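Local coordinates for programmed cell death 6-interacting protein (Homo sapiens, PDB 5WA1) that takes part in multivesicular body biogenesis, membrane repair and cytokinesis as a class E VPS protein, here as its Bro1 domain with a CHMP4C peptide bound, at residues A216-F221 and C271-N276. Sequence-based numbering, arbitrary orientation.
Sequences AQEVFF and CIMQAN
Phe221 and Met273 carry most of this contact, a Met-aromatic pair that bridges two widely spaced helices. The methyl CE of Met273 sits over one face of the Phe221 ring as a CH-pi contact, 4.0 Å from the ring centroid and 23° off the normal. It is shifted toward the CG side, and CE to Phe221 CG measures 3.7 Å. Sulfur SD lies farther back above the same face, 4.7 Å from the centroid of the Phe221 ring. Bends at both chi2 and chi3 fold the methionine chain and bring its methyl down onto the ring, while the two side chains run past each other in opposite directions.

The far end of the phenylalanine meets Asn276. Phe221 CZ comes within 3.6 Å of Asn276 CG and within 3.8 Å of Asn276 CB, and the ring and amide planes are inclined by 44°. This is van der Waals contact with an obliquely placed group.

Glu218 adds only a loose touch, CG to Met273 SD at 4.5 Å. Its extended chain carries the carboxylate past the methionine to a salt bridge with Lys269, which lies one turn before Met273 on helix 262-287 and probably offsets the cost of burying the glutamate's charge.

No hydrogen bond joins the two segments; side chains alone span the 12.6 Å between their axes, which run at 32° to each other. They belong to helices 202-226 and 262-287 of the Bro1 domain, within the region that interacts with CHMP4 proteins. Helix 231-252 packs against both, with Ile234 touching Phe221 and Ala241 touching Met273. Helix 164-191 borders the first helix, whose Phe220 meets the bound peptide, and helix 291-311 covers Ala275 on the second.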
# COMPACT_ATOMS: atom_id res chain seq x y z
N ALA A 216 4.59 3.96 -2.34
CA ALA A 216 5.88 4.00 -1.66
C ALA A 216 6.95 4.63 -2.54
O ALA A 216 7.71 5.49 -2.09
CB ALA A 216 6.30 2.59 -1.23
N GLN A 217 7.01 4.23 -3.82
CA GLN A 217 7.98 4.82 -4.74
C GLN A 217 7.71 6.32 -4.93
O GLN A 217 8.65 7.12 -5.00
CB GLN A 217 7.95 4.09 -6.09
CG GLN A 217 8.89 4.66 -7.18
CD GLN A 217 10.36 4.35 -6.92
OE1 GLN A 217 10.70 3.47 -6.13
NE2 GLN A 217 11.26 5.09 -7.60
N GLU A 218 6.44 6.71 -4.98
CA GLU A 218 6.12 8.13 -5.10
C GLU A 218 6.63 8.91 -3.90
O GLU A 218 7.09 10.06 -4.04
CB GLU A 218 4.61 8.32 -5.25
CG GLU A 218 4.20 9.79 -5.37
CD GLU A 218 2.69 9.96 -5.46
OE1 GLU A 218 1.98 8.94 -5.43
OE2 GLU A 218 2.22 11.10 -5.56
N VAL A 219 6.54 8.33 -2.70
CA VAL A 219 7.04 9.00 -1.51
C VAL A 219 8.54 9.21 -1.61
O VAL A 219 9.07 10.25 -1.20
CB VAL A 219 6.66 8.20 -0.24
CG1 VAL A 219 7.39 8.76 0.97
CG2 VAL A 219 5.16 8.25 -0.01
N PHE A 220 9.27 8.23 -2.15
CA PHE A 220 10.70 8.42 -2.34
C PHE A 220 10.99 9.53 -3.35
O PHE A 220 11.98 10.25 -3.20
CB PHE A 220 11.37 7.12 -2.77
CG PHE A 220 11.76 6.25 -1.61
CD1 PHE A 220 12.99 6.40 -1.00
CD2 PHE A 220 10.88 5.30 -1.12
CE1 PHE A 220 13.35 5.61 0.08
CE2 PHE A 220 11.23 4.50 -0.04
CZ PHE A 220 12.47 4.65 0.56
N PHE A 221 10.14 9.67 -4.37
CA PHE A 221 10.29 10.78 -5.29
C PHE A 221 10.07 12.11 -4.57
O PHE A 221 10.83 13.07 -4.76
CB PHE A 221 9.31 10.60 -6.47
CG PHE A 221 8.99 11.88 -7.20
CD1 PHE A 221 9.83 12.36 -8.18
CD2 PHE A 221 7.84 12.59 -6.89
CE1 PHE A 221 9.53 13.55 -8.84
CE2 PHE A 221 7.53 13.77 -7.54
CZ PHE A 221 8.39 14.26 -8.52
N CYS A 271 0.48 9.34 -15.59
CA CYS A 271 0.86 10.44 -16.47
C CYS A 271 1.59 11.55 -15.71
O CYS A 271 2.51 12.18 -16.26
CB CYS A 271 -0.37 11.00 -17.17
SG CYS A 271 -1.18 9.84 -18.28
N ILE A 272 1.19 11.84 -14.47
CA ILE A 272 1.89 12.87 -13.69
C ILE A 272 3.32 12.44 -13.44
O ILE A 272 4.24 13.27 -13.47
CB ILE A 272 1.15 13.17 -12.38
CG1 ILE A 272 -0.15 13.92 -12.65
CG2 ILE A 272 2.05 13.98 -11.42
CD1 ILE A 272 -1.14 13.87 -11.47
N MET A 273 3.53 11.17 -13.17
CA MET A 273 4.87 10.73 -12.92
C MET A 273 5.70 10.77 -14.19
O MET A 273 6.83 11.15 -14.14
CB MET A 273 4.89 9.39 -12.23
CG MET A 273 4.41 9.39 -10.80
SD MET A 273 5.13 10.60 -9.69
CE MET A 273 6.73 9.95 -9.45
N GLN A 274 5.16 10.37 -15.32
CA GLN A 274 5.91 10.49 -16.57
C GLN A 274 6.28 11.94 -16.84
O GLN A 274 7.40 12.23 -17.26
CB GLN A 274 5.11 9.92 -17.74
CG GLN A 274 4.98 8.39 -17.73
CD GLN A 274 4.54 7.82 -19.07
OE1 GLN A 274 3.90 8.51 -19.87
NE2 GLN A 274 4.89 6.57 -19.32
N ALA A 275 5.36 12.87 -16.58
CA ALA A 275 5.64 14.30 -16.75
C ALA A 275 6.72 14.78 -15.79
O ALA A 275 7.57 15.60 -16.16
CB ALA A 275 4.35 15.10 -16.57
N ASN A 276 6.71 14.30 -14.54
CA ASN A 276 7.77 14.65 -13.61
C ASN A 276 9.12 14.13 -14.09
O ASN A 276 10.14 14.82 -13.96
CB ASN A 276 7.49 14.07 -12.22
CG ASN A 276 6.49 14.89 -11.46
OD1 ASN A 276 5.47 14.37 -11.00
ND2 ASN A 276 6.79 16.15 -11.27